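PDB 3HAZ: proline dehydrogenase from Bradyrhizobium japonicum USDA 110, which probably oxidises proline to glutamate in two steps, an FAD-dependent proline dehydrogenase reaction followed by an NAD-dependent oxidation of glutamate semialdehyde. Local coordinates for residues F96-L101 and A153-T158; V238-L243 and F277-E282; V365-A370 and A496-R501; P511-S516 and C618-A623. All coordinates share one frame; numbering follows the deposited sequence.

Contact 1: F96-L101 and A153-T158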
# COMPACT_ATOMS: atom_id res chain seq x y z
N PHE A 96 -23.83 40.93 -36.07
CA PHE A 96 -23.19 40.91 -34.77
C PHE A 96 -22.49 39.56 -34.57
O PHE A 96 -21.31 39.50 -34.22
CB PHE A 96 -24.20 41.13 -33.65
CG PHE A 96 -23.61 41.03 -32.28
CD1 PHE A 96 -23.01 42.13 -31.69
CD2 PHE A 96 -23.63 39.83 -31.60
CE1 PHE A 96 -22.46 42.04 -30.43
CE2 PHE A 96 -23.08 39.73 -30.33
CZ PHE A 96 -22.49 40.84 -29.74
N ILE A 97 -23.24 38.49 -34.81
CA ILE A 97 -22.73 37.13 -34.62
C ILE A 97 -21.46 36.85 -35.42
O ILE A 97 -20.49 36.32 -34.88
CB ILE A 97 -23.82 36.10 -34.94
CG1 ILE A 97 -24.92 36.17 -33.87
CG2 ILE A 97 -23.22 34.71 -34.99
CD1 ILE A 97 -26.15 35.33 -34.20
N GLU A 98 -21.45 37.22 -36.69
CA GLU A 98 -20.30 36.99 -37.55
C GLU A 98 -19.15 37.97 -37.32
O GLU A 98 -17.98 37.58 -37.34
CB GLU A 98 -20.70 37.03 -39.04
CG GLU A 98 -21.60 35.89 -39.49
CD GLU A 98 -21.06 34.52 -39.08
OE1 GLU A 98 -21.86 33.67 -38.65
OE2 GLU A 98 -19.83 34.31 -39.19
N ASP A 99 -19.47 39.24 -37.11
CA ASP A 99 -18.45 40.29 -37.10
C ASP A 99 -17.88 40.61 -35.73
O ASP A 99 -16.70 40.91 -35.61
CB ASP A 99 -19.00 41.58 -37.73
CG ASP A 99 -19.29 41.42 -39.22
OD1 ASP A 99 -18.86 40.41 -39.82
OD2 ASP A 99 -19.96 42.31 -39.78
N LYS A 100 -18.72 40.56 -34.70
CA LYS A 100 -18.34 41.05 -33.37
C LYS A 100 -18.14 39.93 -32.36
O LYS A 100 -17.12 39.86 -31.67
CB LYS A 100 -19.40 42.02 -32.85
CG LYS A 100 -19.64 43.24 -33.73
CD LYS A 100 -18.42 44.15 -33.74
CE LYS A 100 -18.63 45.36 -34.64
NZ LYS A 100 -17.40 46.20 -34.73
N LEU A 101 -19.14 39.06 -32.25
CA LEU A 101 -19.10 37.95 -31.32
C LEU A 101 -17.87 37.08 -31.56
O LEU A 101 -17.57 36.72 -32.70
CB LEU A 101 -20.37 37.11 -31.44
CG LEU A 101 -20.45 35.89 -30.51
CD1 LEU A 101 -20.28 36.32 -29.06
CD2 LEU A 101 -21.76 35.14 -30.71
N ALA A 153 -16.98 28.01 -33.64
CA ALA A 153 -17.83 27.06 -32.92
C ALA A 153 -18.74 27.78 -31.92
O ALA A 153 -19.87 27.36 -31.69
CB ALA A 153 -16.98 25.99 -32.22
N VAL A 154 -18.23 28.86 -31.32
CA VAL A 154 -19.04 29.63 -30.38
C VAL A 154 -20.23 30.28 -31.09
O VAL A 154 -21.34 30.31 -30.56
CB VAL A 154 -18.20 30.68 -29.62
CG1 VAL A 154 -19.11 31.59 -28.76
CG2 VAL A 154 -17.14 29.99 -28.77
N ARG A 155 -19.99 30.79 -32.30
CA ARG A 155 -21.08 31.34 -33.11
C ARG A 155 -22.11 30.26 -33.41
O ARG A 155 -23.31 30.47 -33.25
CB ARG A 155 -20.53 31.96 -34.41
CG ARG A 155 -19.57 33.11 -34.16
CD ARG A 155 -19.04 33.74 -35.44
NE ARG A 155 -18.04 34.76 -35.13
CZ ARG A 155 -16.75 34.67 -35.44
NH1 ARG A 155 -16.29 33.63 -36.12
NH2 ARG A 155 -15.92 35.64 -35.08
N THR A 156 -21.62 29.10 -33.83
CA THR A 156 -22.50 27.97 -34.11
C THR A 156 -23.29 27.56 -32.86
O THR A 156 -24.50 27.34 -32.93
CB THR A 156 -21.71 26.77 -34.63
OG1 THR A 156 -21.02 27.16 -35.83
CG2 THR A 156 -22.63 25.60 -34.94
N ALA A 157 -22.61 27.46 -31.72
CA ALA A 157 -23.29 27.14 -30.47
C ALA A 157 -24.32 28.21 -30.09
O ALA A 157 -25.40 27.90 -29.57
CB ALA A 157 -22.27 26.96 -29.34
N THR A 158 -23.99 29.48 -30.33
CA THR A 158 -24.91 30.58 -30.04
C THR A 158 -26.16 30.52 -30.92
O THR A 158 -27.27 30.78 -30.44
CB THR A 158 -24.24 31.96 -30.21
OG1 THR A 158 -23.14 32.08 -29.29
CG2 THR A 158 -25.24 33.07 -29.95
O HOH W 1 -17.74 32.09 -38.02
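Arg155 reaches from helix 151-168 to the last part of helix 90-100 and meets the backbone oxygens there with its guanidinium group. Its chain runs extended from CG to NE (chi2 -179°, chi3 -175°), long enough to bring NE within 2.9 Å of Ile97 O, a weak, strongly bent bond. Leu101 O is shared by two further weak bonds, from Arg155 NE and from NH2, the latter 3.1 Å long. Both carbonyls lie near the guanidinium plane at its edge, whereas Glu98 O sits over one face. The two helices belong to the helical region assigned to the DNA-binding domain family of proline dehydrogenase, and the arginine joins them in the last part of helix 90-100, which carries a wider pi-type turn at 96-100. Glu98 OE2 is 4.5 Å from Arg155 NE and well out of the guanidinium plane, and a water links this carboxylate oxygen to NH1. Glu103 forms a salt bridge with NH2, while Glu98 OE1 pairs with Arg159. A leucine in place of Arg155 would probably leave the Ile97 and Leu101 carbonyls without these donors and Glu103 without its charged mate. Beside these polar contacts, Leu101 and Thr158 meet tip to tip, CD2 lying 3.6 Å from OG1, and Ile97 CG2 packs 3.9 Å from Arg155 CB.

Contact 2: V238-L243 and F277-E282. With FAD (flavin-adenine dinucleotide), chain C; SO4 (sulfate ion), chain K.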
# COMPACT_ATOMS: atom_id res chain seq x y z
N VAL A 238 -48.33 27.57 -10.79
CA VAL A 238 -48.17 28.72 -9.92
C VAL A 238 -47.25 28.38 -8.75
O VAL A 238 -47.29 27.25 -8.25
CB VAL A 238 -49.54 29.18 -9.39
CG1 VAL A 238 -49.41 29.94 -8.10
CG2 VAL A 238 -50.26 30.00 -10.46
N LYS A 239 -46.43 29.34 -8.33
CA LYS A 239 -45.53 29.15 -7.18
C LYS A 239 -45.89 30.07 -6.02
O LYS A 239 -45.94 31.30 -6.17
CB LYS A 239 -44.08 29.40 -7.59
CG LYS A 239 -43.39 28.21 -8.25
CD LYS A 239 -41.96 28.56 -8.61
CE LYS A 239 -41.23 27.36 -9.20
NZ LYS A 239 -41.95 26.82 -10.39
N LEU A 240 -46.12 29.49 -4.85
CA LEU A 240 -46.46 30.29 -3.68
C LEU A 240 -45.39 31.34 -3.37
O LEU A 240 -45.73 32.44 -2.94
CB LEU A 240 -46.70 29.41 -2.45
CG LEU A 240 -47.80 28.37 -2.67
CD1 LEU A 240 -48.00 27.48 -1.45
CD2 LEU A 240 -49.10 29.07 -3.05
N SER A 241 -44.12 31.02 -3.59
CA SER A 241 -43.06 31.98 -3.26
C SER A 241 -43.12 33.22 -4.16
O SER A 241 -42.61 34.27 -3.81
CB SER A 241 -41.66 31.33 -3.32
OG SER A 241 -41.25 31.09 -4.66
N ALA A 242 -43.75 33.08 -5.32
CA ALA A 242 -43.92 34.22 -6.22
C ALA A 242 -44.99 35.18 -5.71
O ALA A 242 -44.98 36.37 -6.03
CB ALA A 242 -44.27 33.73 -7.63
N LEU A 243 -45.91 34.66 -4.90
CA LEU A 243 -47.08 35.41 -4.46
C LEU A 243 -46.94 36.06 -3.08
O LEU A 243 -47.85 36.77 -2.63
CB LEU A 243 -48.31 34.52 -4.48
CG LEU A 243 -48.74 34.09 -5.88
CD1 LEU A 243 -49.69 32.91 -5.81
CD2 LEU A 243 -49.35 35.26 -6.64
N PHE A 277 -55.41 24.01 -12.48
CA PHE A 277 -54.66 25.01 -11.71
C PHE A 277 -53.74 24.30 -10.72
O PHE A 277 -54.21 23.71 -9.75
CB PHE A 277 -55.66 25.93 -10.99
CG PHE A 277 -55.03 27.07 -10.26
CD1 PHE A 277 -54.75 28.27 -10.91
CD2 PHE A 277 -54.73 26.97 -8.91
CE1 PHE A 277 -54.17 29.33 -10.24
CE2 PHE A 277 -54.15 28.03 -8.22
CZ PHE A 277 -53.87 29.21 -8.89
N THR A 278 -52.43 24.35 -10.96
CA THR A 278 -51.49 23.56 -10.17
C THR A 278 -50.52 24.42 -9.36
O THR A 278 -49.83 25.27 -9.91
CB THR A 278 -50.65 22.60 -11.07
OG1 THR A 278 -51.51 21.92 -11.99
CG2 THR A 278 -49.91 21.57 -10.22
N VAL A 279 -50.50 24.20 -8.05
CA VAL A 279 -49.51 24.82 -7.17
C VAL A 279 -48.22 24.00 -7.16
O VAL A 279 -48.19 22.85 -6.70
CB VAL A 279 -50.05 24.97 -5.72
CG1 VAL A 279 -49.02 25.70 -4.84
CG2 VAL A 279 -51.39 25.72 -5.72
N ASP A 280 -47.14 24.59 -7.67
CA ASP A 280 -45.86 23.88 -7.76
C ASP A 280 -45.34 23.55 -6.36
O ASP A 280 -45.71 24.19 -5.37
CB ASP A 280 -44.82 24.74 -8.49
CG ASP A 280 -45.07 24.80 -10.00
OD1 ASP A 280 -45.88 24.01 -10.53
OD2 ASP A 280 -44.43 25.66 -10.66
N ALA A 281 -44.47 22.55 -6.30
CA ALA A 281 -43.80 22.20 -5.05
C ALA A 281 -42.39 22.77 -5.08
O ALA A 281 -41.69 22.68 -6.09
CB ALA A 281 -43.76 20.70 -4.87
N GLU A 282 -41.98 23.38 -3.97
CA GLU A 282 -40.68 24.04 -3.91
C GLU A 282 -39.77 23.38 -2.87
O GLU A 282 -39.77 22.15 -2.75
CB GLU A 282 -40.87 25.55 -3.67
CG GLU A 282 -41.79 26.17 -4.75
CD GLU A 282 -41.96 27.67 -4.64
OE1 GLU A 282 -41.02 28.41 -5.00
OE2 GLU A 282 -43.05 28.11 -4.22
PA FAD C . -34.74 11.37 -14.13
O1A FAD C . -33.31 11.50 -14.91
O2A FAD C . -35.27 10.01 -14.16
O5B FAD C . -34.52 11.79 -12.58
C5B FAD C . -33.90 13.02 -12.31
C4B FAD C . -34.06 13.37 -10.83
O4B FAD C . -33.90 12.27 -9.77
C3B FAD C . -33.92 14.63 -10.23
O3B FAD C . -34.53 15.75 -10.85
C2B FAD C . -34.10 14.36 -8.75
O2B FAD C . -35.36 14.68 -8.19
C1B FAD C . -33.66 12.95 -8.56
N9A FAD C . -32.27 12.72 -8.21
C8A FAD C . -31.13 12.99 -8.96
N7A FAD C . -30.05 12.55 -8.25
C5A FAD C . -30.53 12.00 -7.03
C6A FAD C . -29.83 11.38 -5.86
N6A FAD C . -28.38 11.26 -5.83
N1A FAD C . -30.53 10.93 -4.84
C2A FAD C . -31.93 11.02 -4.84
N3A FAD C . -32.60 11.62 -5.97
C4A FAD C . -31.88 12.09 -7.03
N1 FAD C . -40.09 19.48 -9.41
C2 FAD C . -40.34 20.12 -8.21
O2 FAD C . -39.45 19.99 -7.17
N3 FAD C . -41.50 20.96 -8.08
C4 FAD C . -42.36 21.12 -9.13
O4 FAD C . -43.53 21.88 -8.98
C4X FAD C . -42.11 20.45 -10.37
N5 FAD C . -43.05 20.60 -11.53
C5X FAD C . -42.77 19.94 -12.75
C6 FAD C . -43.69 20.10 -13.89
C7 FAD C . -43.42 19.43 -15.10
C7M FAD C . -44.37 19.63 -16.28
C8 FAD C . -42.23 18.57 -15.23
C8M FAD C . -41.91 17.83 -16.55
C9 FAD C . -41.35 18.41 -14.14
C9A FAD C . -41.62 19.11 -12.88
N10 FAD C . -40.71 18.96 -11.74
C10 FAD C . -41.00 19.64 -10.50
C1' FAD C . -39.58 17.98 -11.75
C2' FAD C . -38.20 18.52 -12.20
O2' FAD C . -38.37 19.77 -12.87
C3' FAD C . -37.51 17.46 -13.07
O3' FAD C . -38.07 17.46 -14.38
C4' FAD C . -37.62 16.01 -12.48
O4' FAD C . -37.33 15.85 -11.13
C5' FAD C . -36.88 14.96 -13.35
O5' FAD C . -37.39 13.65 -13.19
P FAD C . -37.30 12.63 -14.50
O1P FAD C . -38.07 11.19 -14.13
O2P FAD C . -37.88 13.28 -15.68
O3P FAD C . -35.72 12.45 -14.84
S SO4 K . -39.96 23.37 -11.89
O1 SO4 K . -40.50 22.26 -12.67
O2 SO4 K . -38.61 23.02 -11.47
O3 SO4 K . -39.93 24.58 -12.71
O4 SO4 K . -40.81 23.60 -10.72
O HOH W 2 -45.10 26.67 -4.09
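Glu282 grips the start of the short, weakly bonded helical turn at about 240-243 with both carboxylate oxygens: OE1 accepts from Ser241 OG at 2.7 Å and OE2 from Ser241 N at 3.2 Å, each through its syn lone pair. The segments take in the ends of neighbouring parallel strands, 235-238 and 276-279, of the proline dehydrogenase barrel (TIM-barrel clan) and the loops that follow, and Val238 pairs with Val279. A water joins Glu282 OE2 to Leu240 N and Asp280 O. Replacing Glu282 by an alanine would probably leave Ser241 N and OG without these acceptors and the water without one of its partners, freeing the turn to shift. Lys239 NZ forms a salt bridge with Asp280 OD2 at 2.8 Å, on the anti side of the carboxylate; Asp280 OD1 pairs with Arg341, an FAD-binding residue. Ala281 N donates to FAD O4 of the flavin at 2.9 Å, and FAD N3 to Ala281 O at 2.6 Å. Val238 N to Thr278 O and Asp280 N to Val238 O (2.7 Å) join the strands. Farther out, Leu240 and Val279 cross at about a right angle, CG 3.7 Å from CG1, and Val238 CG2 comes within 4.0 Å of Phe277 CE1.

Contact 3: V365-A370 and A496-R501. With FAD (flavin-adenine dinucleotide), chain C; SO4 (sulfate ion), chain F.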
# COMPACT_ATOMS: atom_id res chain seq x y z
N VAL A 365 -34.64 14.43 1.59
CA VAL A 365 -34.70 13.76 0.30
C VAL A 365 -33.85 12.51 0.35
O VAL A 365 -32.94 12.41 1.17
CB VAL A 365 -34.15 14.66 -0.83
CG1 VAL A 365 -35.12 15.79 -1.16
CG2 VAL A 365 -32.77 15.20 -0.45
N PHE A 366 -34.16 11.55 -0.53
CA PHE A 366 -33.28 10.40 -0.70
C PHE A 366 -31.95 10.89 -1.27
O PHE A 366 -31.88 11.95 -1.89
CB PHE A 366 -33.93 9.35 -1.61
CG PHE A 366 -35.27 8.86 -1.09
CD1 PHE A 366 -35.33 8.02 0.02
CD2 PHE A 366 -36.45 9.23 -1.71
CE1 PHE A 366 -36.55 7.57 0.50
CE2 PHE A 366 -37.67 8.79 -1.23
CZ PHE A 366 -37.72 7.96 -0.12
N THR A 367 -30.88 10.12 -1.05
CA THR A 367 -29.57 10.51 -1.54
C THR A 367 -29.04 9.58 -2.62
O THR A 367 -27.98 9.84 -3.20
CB THR A 367 -28.53 10.64 -0.41
OG1 THR A 367 -28.63 9.50 0.46
CG2 THR A 367 -28.77 11.91 0.40
N ARG A 368 -29.75 8.49 -2.88
CA ARG A 368 -29.46 7.68 -4.06
C ARG A 368 -30.58 7.82 -5.08
O ARG A 368 -31.76 7.73 -4.73
CB ARG A 368 -29.24 6.21 -3.69
CG ARG A 368 -27.89 5.94 -3.04
CD ARG A 368 -27.61 4.45 -2.92
NE ARG A 368 -27.51 3.80 -4.23
CZ ARG A 368 -27.24 2.51 -4.40
NH1 ARG A 368 -27.03 1.73 -3.34
NH2 ARG A 368 -27.17 1.99 -5.62
N LYS A 369 -30.21 8.04 -6.33
CA LYS A 369 -31.16 8.32 -7.39
C LYS A 369 -32.17 7.17 -7.54
O LYS A 369 -33.37 7.41 -7.77
CB LYS A 369 -30.42 8.58 -8.71
CG LYS A 369 -31.19 9.38 -9.76
CD LYS A 369 -32.09 8.49 -10.60
CE LYS A 369 -32.67 9.24 -11.79
NZ LYS A 369 -33.39 8.33 -12.71
N ALA A 370 -31.69 5.94 -7.40
CA ALA A 370 -32.54 4.76 -7.51
C ALA A 370 -33.63 4.73 -6.44
O ALA A 370 -34.70 4.17 -6.66
CB ALA A 370 -31.71 3.48 -7.44
N ALA A 496 -28.27 -0.35 1.98
CA ALA A 496 -27.56 0.36 0.92
C ALA A 496 -28.36 1.55 0.38
O ALA A 496 -28.00 2.15 -0.63
CB ALA A 496 -27.20 -0.60 -0.21
N ALA A 497 -29.45 1.88 1.06
CA ALA A 497 -30.37 2.91 0.56
C ALA A 497 -29.70 4.28 0.46
O ALA A 497 -29.74 4.92 -0.60
CB ALA A 497 -31.61 2.97 1.44
N ALA A 498 -29.08 4.73 1.54
CA ALA A 498 -28.39 6.02 1.57
C ALA A 498 -27.14 6.01 0.70
O ALA A 498 -26.51 4.97 0.52
CB ALA A 498 -28.02 6.37 3.01
N HIS A 499 -26.78 7.16 0.15
CA HIS A 499 -25.56 7.26 -0.64
C HIS A 499 -24.34 7.17 0.27
O HIS A 499 -24.25 7.91 1.25
CB HIS A 499 -25.50 8.56 -1.43
CG HIS A 499 -24.49 8.55 -2.53
ND1 HIS A 499 -23.13 8.53 -2.28
CD2 HIS A 499 -24.63 8.55 -3.87
CE1 HIS A 499 -22.48 8.53 -3.43
NE2 HIS A 499 -23.37 8.54 -4.41
N PRO A 500 -23.41 6.25 -0.06
CA PRO A 500 -22.25 5.90 0.76
C PRO A 500 -21.23 7.02 0.84
O PRO A 500 -20.39 7.01 1.73
CB PRO A 500 -21.64 4.71 0.00
CG PRO A 500 -22.06 4.97 -1.42
CD PRO A 500 -23.47 5.43 -1.28
N ARG A 501 -21.30 7.98 -0.08
CA ARG A 501 -20.32 9.07 -0.10
C ARG A 501 -20.91 10.43 0.25
O ARG A 501 -20.30 11.46 -0.02
CB ARG A 501 -19.58 9.11 -1.44
CG ARG A 501 -18.68 7.90 -1.65
CD ARG A 501 -17.94 7.96 -2.99
NE ARG A 501 -18.81 7.63 -4.12
CZ ARG A 501 -19.22 8.50 -5.04
NH1 ARG A 501 -20.01 8.10 -6.02
NH2 ARG A 501 -18.83 9.77 -4.97
PA FAD C . -34.74 11.37 -14.13
O1A FAD C . -33.31 11.50 -14.91
O2A FAD C . -35.27 10.01 -14.16
O5B FAD C . -34.52 11.79 -12.58
C5B FAD C . -33.90 13.02 -12.31
C4B FAD C . -34.06 13.37 -10.83
O4B FAD C . -33.90 12.27 -9.77
C3B FAD C . -33.92 14.63 -10.23
O3B FAD C . -34.53 15.75 -10.85
C2B FAD C . -34.10 14.36 -8.75
O2B FAD C . -35.36 14.68 -8.19
C1B FAD C . -33.66 12.95 -8.56
N9A FAD C . -32.27 12.72 -8.21
C8A FAD C . -31.13 12.99 -8.96
N7A FAD C . -30.05 12.55 -8.25
C5A FAD C . -30.53 12.00 -7.03
C6A FAD C . -29.83 11.38 -5.86
N6A FAD C . -28.38 11.26 -5.83
N1A FAD C . -30.53 10.93 -4.84
C2A FAD C . -31.93 11.02 -4.84
N3A FAD C . -32.60 11.62 -5.97
C4A FAD C . -31.88 12.09 -7.03
N1 FAD C . -40.09 19.48 -9.41
C2 FAD C . -40.34 20.12 -8.21
O2 FAD C . -39.45 19.99 -7.17
N3 FAD C . -41.50 20.96 -8.08
C4 FAD C . -42.36 21.12 -9.13
O4 FAD C . -43.53 21.88 -8.98
C4X FAD C . -42.11 20.45 -10.37
N5 FAD C . -43.05 20.60 -11.53
C5X FAD C . -42.77 19.94 -12.75
C6 FAD C . -43.69 20.10 -13.89
C7 FAD C . -43.42 19.43 -15.10
C7M FAD C . -44.37 19.63 -16.28
C8 FAD C . -42.23 18.57 -15.23
C8M FAD C . -41.91 17.83 -16.55
C9 FAD C . -41.35 18.41 -14.14
C9A FAD C . -41.62 19.11 -12.88
N10 FAD C . -40.71 18.96 -11.74
C10 FAD C . -41.00 19.64 -10.50
C1' FAD C . -39.58 17.98 -11.75
C2' FAD C . -38.20 18.52 -12.20
O2' FAD C . -38.37 19.77 -12.87
C3' FAD C . -37.51 17.46 -13.07
O3' FAD C . -38.07 17.46 -14.38
C4' FAD C . -37.62 16.01 -12.48
O4' FAD C . -37.33 15.85 -11.13
C5' FAD C . -36.88 14.96 -13.35
O5' FAD C . -37.39 13.65 -13.19
P FAD C . -37.30 12.63 -14.50
O1P FAD C . -38.07 11.19 -14.13
O2P FAD C . -37.88 13.28 -15.68
O3P FAD C . -35.72 12.45 -14.84
S SO4 F . -27.64 4.99 -7.90
O1 SO4 F . -27.45 3.55 -8.04
O2 SO4 F . -26.89 5.50 -6.75
O3 SO4 F . -27.16 5.64 -9.11
O4 SO4 F . -29.06 5.26 -7.70
O HOH W 3 -31.48 7.29 -0.22
O HOH W 4 -26.32 9.57 2.99
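The guanidinium of Arg368 meets a sulfate ion and a backbone carbonyl of the 496-501 loop around its edge. The sulfate sulfur lies in the guanidinium plane, with Arg368 NE donating to sulfate O2 and NH2 to sulfate O1 at 2.9 Å. NH1 reaches Ala496 O at 2.9 Å, the oxygen lying 19° out of the guanidinium plane. Arg368 NH2 also bonds to Ala490 O. The chain bends at CG-CD (chi3 64°), and CD lies 3.2 Å from Ala497 O. The His499 ring has Thr367 O near its edge, and in its plane ND1 accepts from Arg501 N, a bond within the loop that helps to hold the ring's rotation; His499 CE1 in turn lies over one face of the Arg501 guanidinium, 3.5 Å above its plane, toward the rim.

Thr367 OG1, turned between the backbone N and the carbonyl carbon (chi1 46°), accepts from His499 N at 3.0 Å in an almost straight bond. A water accepts from Thr367 N and donates to Ala497 O.

Segment 365-370 forms part of the FAD pocket of the proline dehydrogenase domain. FAD N6A of the adenine donates to Thr367 O at 3.0 Å, and Lys369 NZ binds the diphosphate oxygen FAD O2A at 2.9 Å while pairing with Asp373. Thr367 therefore faces two partners, the adenine through its carbonyl and the loop through its hydroxyl. The sulfate, probably from the crystallisation liquor, is also held by Ala370 N in the first turn of helix 369-384, where the helix end and Arg368 would together favour an anion.

Contact 4: P511-S516 and C618-A623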
# COMPACT_ATOMS: atom_id res chain seq x y z
N PRO A 511 -13.32 12.42 10.16
CA PRO A 511 -13.20 11.99 11.55
C PRO A 511 -12.55 13.04 12.44
O PRO A 511 -12.27 12.74 13.60
CB PRO A 511 -12.27 10.78 11.42
CG PRO A 511 -11.28 11.25 10.38
CD PRO A 511 -12.08 12.15 9.42
N GLU A 512 -12.32 14.24 11.91
CA GLU A 512 -11.70 15.31 12.69
C GLU A 512 -12.48 15.61 13.97
O GLU A 512 -11.97 15.44 15.07
CB GLU A 512 -11.56 16.59 11.86
CG GLU A 512 -11.18 16.36 10.41
CD GLU A 512 -9.97 15.46 10.26
OE1 GLU A 512 -9.89 14.73 9.25
OE2 GLU A 512 -9.10 15.48 11.16
N ARG A 513 -13.72 16.07 13.82
CA ARG A 513 -14.55 16.40 14.97
C ARG A 513 -16.02 16.21 14.65
O ARG A 513 -16.39 16.06 13.49
CB ARG A 513 -14.30 17.84 15.39
CG ARG A 513 -14.81 18.84 14.37
CD ARG A 513 -14.07 20.16 14.45
NE ARG A 513 -14.04 20.78 13.13
CZ ARG A 513 -14.93 21.67 12.70
NH1 ARG A 513 -15.91 22.05 13.50
NH2 ARG A 513 -14.82 22.18 11.49
N ARG A 514 -16.87 16.22 15.68
CA ARG A 514 -18.31 16.23 15.46
C ARG A 514 -18.79 17.64 15.10
O ARG A 514 -18.13 18.64 15.40
CB ARG A 514 -19.07 15.71 16.68
CG ARG A 514 -18.28 15.72 17.97
CD ARG A 514 -17.96 14.31 18.44
NE ARG A 514 -18.93 13.83 19.41
CZ ARG A 514 -18.97 12.59 19.89
NH1 ARG A 514 -19.89 12.24 20.78
NH2 ARG A 514 -18.08 11.69 19.47
N ASN A 515 -19.93 17.70 14.42
CA ASN A 515 -20.53 18.96 14.03
C ASN A 515 -21.61 19.30 15.05
O ASN A 515 -22.23 18.40 15.62
CB ASN A 515 -21.15 18.82 12.64
CG ASN A 515 -21.50 20.15 12.01
OD1 ASN A 515 -21.23 21.22 12.57
ND2 ASN A 515 -22.09 20.10 10.82
N SER A 516 -21.83 20.58 15.30
CA SER A 516 -22.90 20.97 16.21
C SER A 516 -24.26 20.73 15.55
O SER A 516 -24.35 20.64 14.32
CB SER A 516 -22.77 22.44 16.61
OG SER A 516 -22.51 23.26 15.49
N CYS A 618 -15.03 25.06 20.55
CA CYS A 618 -14.49 24.12 21.53
C CYS A 618 -13.95 22.85 20.88
O CYS A 618 -12.84 22.40 21.18
CB CYS A 618 -15.55 23.76 22.57
SG CYS A 618 -16.09 25.13 23.62
N ARG A 619 -14.73 22.27 19.98
CA ARG A 619 -14.34 21.01 19.35
C ARG A 619 -13.18 21.20 18.38
O ARG A 619 -12.28 20.38 18.31
CB ARG A 619 -15.53 20.34 18.65
CG ARG A 619 -16.67 19.99 19.60
CD ARG A 619 -17.59 18.94 19.01
NE ARG A 619 -18.67 18.62 19.95
CZ ARG A 619 -19.88 19.18 19.92
NH1 ARG A 619 -20.17 20.07 18.98
NH2 ARG A 619 -20.79 18.84 20.82
N TYR A 620 -13.20 22.31 17.65
CA TYR A 620 -12.15 22.60 16.68
C TYR A 620 -10.81 22.92 17.36
O TYR A 620 -9.77 22.38 16.98
CB TYR A 620 -12.56 23.74 15.76
CG TYR A 620 -11.48 24.11 14.77
CD1 TYR A 620 -11.19 23.28 13.68
CD2 TYR A 620 -10.73 25.26 14.93
CE1 TYR A 620 -10.19 23.62 12.78
CE2 TYR A 620 -9.73 25.60 14.04
CZ TYR A 620 -9.46 24.77 12.96
OH TYR A 620 -8.46 25.12 12.09
N TYR A 621 -10.84 23.80 18.36
CA TYR A 621 -9.61 24.07 19.10
C TYR A 621 -9.12 22.82 19.85
O TYR A 621 -7.91 22.60 20.00
CB TYR A 621 -9.76 25.27 20.04
CG TYR A 621 -9.95 26.57 19.30
CD1 TYR A 621 -9.37 26.77 18.05
CD2 TYR A 621 -10.70 27.60 19.85
CE1 TYR A 621 -9.54 27.96 17.36
CE2 TYR A 621 -10.88 28.80 19.17
CZ TYR A 621 -10.30 28.96 17.92
OH TYR A 621 -10.47 30.15 17.23
N ALA A 622 -10.05 21.99 20.30
CA ALA A 622 -9.64 20.75 20.95
C ALA A 622 -8.89 19.88 19.94
O ALA A 622 -7.84 19.32 20.25
CB ALA A 622 -10.83 20.00 21.53
N ALA A 623 -9.42 19.81 18.73
CA ALA A 623 -8.84 18.96 17.68
C ALA A 623 -7.49 19.49 17.20
O ALA A 623 -6.55 18.72 17.05
CB ALA A 623 -9.82 18.82 16.51
O HOH W 5 -18.55 21.13 16.72
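Arg514 and Arg619 cross at about a right angle, CG of Arg514 resting 3.5 Å from CD of Arg619. The contact is between the aliphatic portions of two like-charged side chains, whose NE atoms lie 4.8 Å apart and whose guanidinium planes differ by 33°. Arg619 stretches out from helix 604-629, extended from CG to NE (chi3 180°), and its NH1 ends 4.0 Å from Ser516 CA. A water in the plane of its guanidinium accepts from Arg619 NH1 and donates to Arg514 O at 2.8 Å, so that the loop backbone is tied to the helix indirectly.

Alongside, Arg513 lies against the next residue of the helix. Its CD approaches Tyr620 CA at 3.8 Å, and the guanidinium turns one face toward the rim of the tyrosine ring, NE being 3.8 Å from Tyr620 CD1. With the two planes 78° apart, the ring presents its edge to the cation.

The second shell holds these groups in place. Glu586 of helix 571-587 forms a salt bridge with Arg619 NH1, and Arg513 makes a cation-pi contact with Phe509. Ser516 OG is hydrogen-bonded to Asp616 and Arg612, both on helix 604-629. The contact thus lays the loop that precedes helix 524-536 across a helix of the aldehyde dehydrogenase part. Between the segments it relies on van der Waals contacts, including the Arg513 guanidinium against the Tyr620 ring edge, and on one bridging water, while Glu586 would probably offset the nearness of the two arginine charges.

Contacts 1 to 4 follow one another along the chain. Contact 1 lies in the helical region of the DNA-binding domain family, its centre about 38 Å from that of contact 2. Contact 2 and segment 365-370 of contact 3 belong to the proline dehydrogenase part, and both contacts touch the same FAD: contact 2 meets the flavin from the loop after strand 276-279 of the parallel barrel, contact 3 the adenine and diphosphate, their centres about 28 Å apart. The loop between helices 487-491 and 524-536 supplies a segment each to contacts 3 and 4, whose centres are about 26 Å apart. That loop thus links the FAD-binding part to helix 604-629 of the aldehyde dehydrogenase part.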